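Local coordinates for protein cytochrome P450 268A2 Cyp268A2 (Mycobacterium marinum, PDB 6BLD) that is a haem-containing member of the cytochrome P450 family, with protoporphyrin IX and (3E,5E)-6,10-dimethylundeca-3,5,9-trien-2-one bound in this model, at residues R128-D131 with S132-N136; G198-P201 with L202-L205. All coordinates share one frame; numbering follows the deposited sequence.

Interaction 1: R128-D131 with S132-N136; sequences RIED and SIKIN
Ser-132 turns its hydroxyl back onto the preceding turn of the helix, where OG donates to the carbonyl O of Ile-129 over 2.7 Å. A chi1 of 75° explains the reach, since it puts OG on the side of the previous turn's carbonyl. The same oxygen also receives the N-H of Ile-133, a longer bond of 3.3 Å between Ile-133 N and Ile-129 O; the hydroxyl approaches tilted 18° from the carbonyl plane. Two donors therefore share one acceptor. The next backbone bonds are shorter, 2.9 Å from Lys-134 N to Glu-130 O and 2.8 Å from Ile-135 N to Asp-131 O.

Packing is closer on the inward side. Ile-133 is buried, its CG1 3.6 Å from Ile-129 O and its CD1 only lightly touching Ile-129 CG1; both isoleucines rest on Leu-377 of helix 375-392, and Thr-165 of helix 160-170 also covers Ile-133. The Glu-130 and Lys-134 pair is looser. Glu-130 runs extended while Lys-134 bends at its last torsion, and the chains cross obliquely, leaving OE2 of Glu-130 3.9 Å from NZ of Lys-134, a long salt bridge. A water spans the gap, donating to Glu-130 OE2 and accepting from Lys-134 NZ, while the carboxylate finds its stronger partner in Arg-383. On the exposed side, Asp-131 OD1 stays 4.9 Å from Lys-134 NZ, too far for a salt bridge. These are the backbone i to i+4 bonds of an alpha-helix, with a serine hydroxyl added from i+3, in a part of helix 123-147 whose isoleucines face helix 375-392 of the P450 fold.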
# COMPACT_ATOMS: atom_id res chain seq x y z
N ARG A 128 14.53 9.77 -15.09
CA ARG A 128 15.99 9.69 -15.08
C ARG A 128 16.48 8.31 -14.68
O ARG A 128 17.57 7.89 -15.10
CB ARG A 128 16.56 10.75 -14.12
CG ARG A 128 16.33 12.18 -14.56
CD ARG A 128 17.15 12.54 -15.79
NE ARG A 128 16.78 13.84 -16.34
CZ ARG A 128 17.44 14.46 -17.30
NH1 ARG A 128 18.53 13.91 -17.83
NH2 ARG A 128 17.03 15.65 -17.74
N ILE A 129 15.71 7.59 -13.87
CA ILE A 129 16.10 6.28 -13.36
C ILE A 129 15.26 5.16 -13.95
O ILE A 129 15.38 4.01 -13.52
CB ILE A 129 16.05 6.25 -11.82
CG1 ILE A 129 14.60 6.35 -11.34
CG2 ILE A 129 16.89 7.38 -11.24
CD1 ILE A 129 14.45 6.27 -9.84
N GLU A 130 14.40 5.47 -14.92
CA GLU A 130 13.52 4.44 -15.48
C GLU A 130 14.30 3.36 -16.21
O GLU A 130 13.87 2.20 -16.24
CB GLU A 130 12.50 5.09 -16.42
CG GLU A 130 11.40 4.13 -16.88
CD GLU A 130 10.21 4.85 -17.48
OE1 GLU A 130 10.24 6.10 -17.55
OE2 GLU A 130 9.24 4.17 -17.88
N ASP A 131 15.45 3.71 -16.80
CA ASP A 131 16.24 2.70 -17.49
C ASP A 131 16.79 1.66 -16.53
O ASP A 131 16.85 0.47 -16.86
CB ASP A 131 17.38 3.37 -18.27
CG ASP A 131 16.92 3.94 -19.60
OD1 ASP A 131 16.52 3.14 -20.47
OD2 ASP A 131 16.97 5.17 -19.77
N SER A 132 17.19 2.09 -15.32
CA SER A 132 17.66 1.13 -14.32
C SER A 132 16.53 0.23 -13.85
O SER A 132 16.76 -0.95 -13.55
CB SER A 132 18.28 1.87 -13.14
OG SER A 132 17.28 2.47 -12.33
N ILE A 133 15.30 0.75 -13.78
CA ILE A 133 14.15 -0.09 -13.47
C ILE A 133 13.90 -1.08 -14.60
O ILE A 133 13.60 -2.25 -14.35
CB ILE A 133 12.91 0.79 -13.19
CG1 ILE A 133 13.15 1.66 -11.96
CG2 ILE A 133 11.67 -0.07 -13.02
CD1 ILE A 133 12.08 2.71 -11.73
N LYS A 134 14.02 -0.63 -15.85
CA LYS A 134 13.86 -1.53 -16.98
C LYS A 134 14.95 -2.59 -17.01
O LYS A 134 14.70 -3.74 -17.37
CB LYS A 134 13.86 -0.73 -18.29
CG LYS A 134 12.63 0.14 -18.49
CD LYS A 134 12.77 1.00 -19.74
CE LYS A 134 11.45 1.62 -20.14
NZ LYS A 134 11.63 2.99 -20.69
N ILE A 135 16.18 -2.21 -16.63
CA ILE A 135 17.27 -3.17 -16.62
C ILE A 135 17.09 -4.19 -15.50
O ILE A 135 17.38 -5.38 -15.66
CB ILE A 135 18.62 -2.43 -16.52
CG1 ILE A 135 18.96 -1.77 -17.85
CG2 ILE A 135 19.74 -3.38 -16.10
CD1 ILE A 135 19.84 -0.54 -17.73
N ASN A 136 16.57 -3.74 -14.35
CA ASN A 136 16.27 -4.68 -13.26
C ASN A 136 15.11 -5.59 -13.64
O ASN A 136 15.14 -6.79 -13.34
CB ASN A 136 15.97 -3.92 -11.98
CG ASN A 136 17.22 -3.54 -11.21
OD1 ASN A 136 18.23 -4.24 -11.28
ND2 ASN A 136 17.15 -2.44 -10.46
O HOH W 1 8.98 4.48 -20.37

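Interaction 2: G198-P201 with L202-L205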
# COMPACT_ATOMS: atom_id res chain seq x y z
N GLY A 198 2.55 -19.61 14.55
CA GLY A 198 2.43 -19.79 15.98
C GLY A 198 3.02 -18.68 16.82
O GLY A 198 2.70 -18.59 18.01
N ARG A 199 3.87 -17.84 16.24
CA ARG A 199 4.47 -16.75 17.00
C ARG A 199 3.45 -15.66 17.29
O ARG A 199 2.56 -15.38 16.49
CB ARG A 199 5.66 -16.16 16.24
CG ARG A 199 6.75 -17.16 15.91
CD ARG A 199 7.77 -16.56 14.95
NE ARG A 199 7.18 -16.28 13.64
CZ ARG A 199 7.80 -15.61 12.67
NH1 ARG A 199 9.01 -15.12 12.86
NH2 ARG A 199 7.19 -15.41 11.51
N GLU A 200 3.59 -15.04 18.46
CA GLU A 200 2.73 -13.92 18.81
C GLU A 200 3.07 -12.73 17.93
O GLU A 200 4.25 -12.41 17.76
CB GLU A 200 2.90 -13.57 20.29
CG GLU A 200 1.82 -12.66 20.85
CD GLU A 200 2.14 -11.19 20.63
OE1 GLU A 200 3.26 -10.78 20.98
OE2 GLU A 200 1.26 -10.46 20.12
N PRO A 201 2.08 -12.05 17.34
CA PRO A 201 2.38 -11.04 16.32
C PRO A 201 3.19 -9.85 16.82
O PRO A 201 4.02 -9.33 16.07
CB PRO A 201 0.99 -10.61 15.83
CG PRO A 201 0.05 -11.01 16.92
CD PRO A 201 0.63 -12.26 17.50
N LEU A 202 2.97 -9.40 18.06
CA LEU A 202 3.65 -8.20 18.53
C LEU A 202 5.16 -8.40 18.58
O LEU A 202 5.93 -7.48 18.28
CB LEU A 202 3.12 -7.78 19.90
CG LEU A 202 1.67 -7.28 19.93
CD1 LEU A 202 1.24 -6.93 21.34
CD2 LEU A 202 1.50 -6.10 18.99
N ALA A 203 5.61 -9.60 18.96
CA ALA A 203 7.04 -9.87 19.00
C ALA A 203 7.63 -9.93 17.60
O ALA A 203 8.76 -9.47 17.38
CB ALA A 203 7.31 -11.17 19.75
N VAL A 204 6.89 -10.49 16.64
CA VAL A 204 7.36 -10.55 15.27
C VAL A 204 7.44 -9.15 14.67
O VAL A 204 8.39 -8.83 13.93
CB VAL A 204 6.46 -11.48 14.43
CG1 VAL A 204 6.74 -11.31 12.95
CG2 VAL A 204 6.65 -12.92 14.86
N LEU A 205 6.46 -8.30 14.97
CA LEU A 205 6.48 -6.94 14.45
C LEU A 205 7.68 -6.16 15.00
O LEU A 205 8.34 -5.43 14.25
CB LEU A 205 5.17 -6.22 14.79
CG LEU A 205 3.92 -6.72 14.06
CD1 LEU A 205 2.67 -6.04 14.60
CD2 LEU A 205 4.05 -6.51 12.56
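Pro-201, Val-204 and Glu-200 carry most of this contact, at the start of helix 201-225. Pro-201 opens the first turn, and its carbonyl O accepts from Leu-205 N at 2.9 Å; CG of Leu-205 lies 3.3 Å from the same O of Pro-201. Leu-205 belongs to the pocket of (3E,5E)-6,10-dimethylundeca-3,5,9-trien-2-one and touches that ligand, with Leu-52 and Leu-95 packed on it. Before Pro-201, Glu-200 occupies the N-cap position. Bent at chi2 (-86°), its chain curls back over the helix start, and OE2 takes the N-H of Leu-202 at 2.9 Å, met from above the carboxylate plane. The second oxygen, OE1, accepts a weak bond from Ala-203 N, whose N-H also makes a weak bond to Glu-200 O. This is side-chain N-capping, in which an acidic group receives first-turn amides; the helix dipole would probably stabilise its negative charge. The carboxylate also lies against Leu-202, with OE1 3.2 Å from Leu-202 CB. On Val-204, methyl CG2 sits over one face of the Arg-199 guanidinium, offset toward the rim and 3.6 Å from Arg-199 NE. The two side chains cross at about a right angle. Arg-199 is held in turn by the carbonyls of Leu-196, through NE, and Tyr-195, through NH2.

How the interactions relate
Both contacts are local, but only interaction 1 lies wholly in a helix, 123-147; interaction 2 joins the loop after helix 193-196 to the start of helix 201-225. Their centres are 37 Å apart and their nearest atoms about 26 Å, without touching. Interaction 1 is a surface contact, with one of seven touching residues buried; interaction 2 is partly buried, with two. Interaction 1 has a long salt bridge between side chains, spanned by a water, whereas interaction 2 has side-chain to backbone capping and a methyl over a guanidinium face. Leu-205 touches the bound (3E,5E)-6,10-dimethylundeca-3,5,9-trien-2-one, while the side chain of Ile-133 stays about 8 Å from the haem.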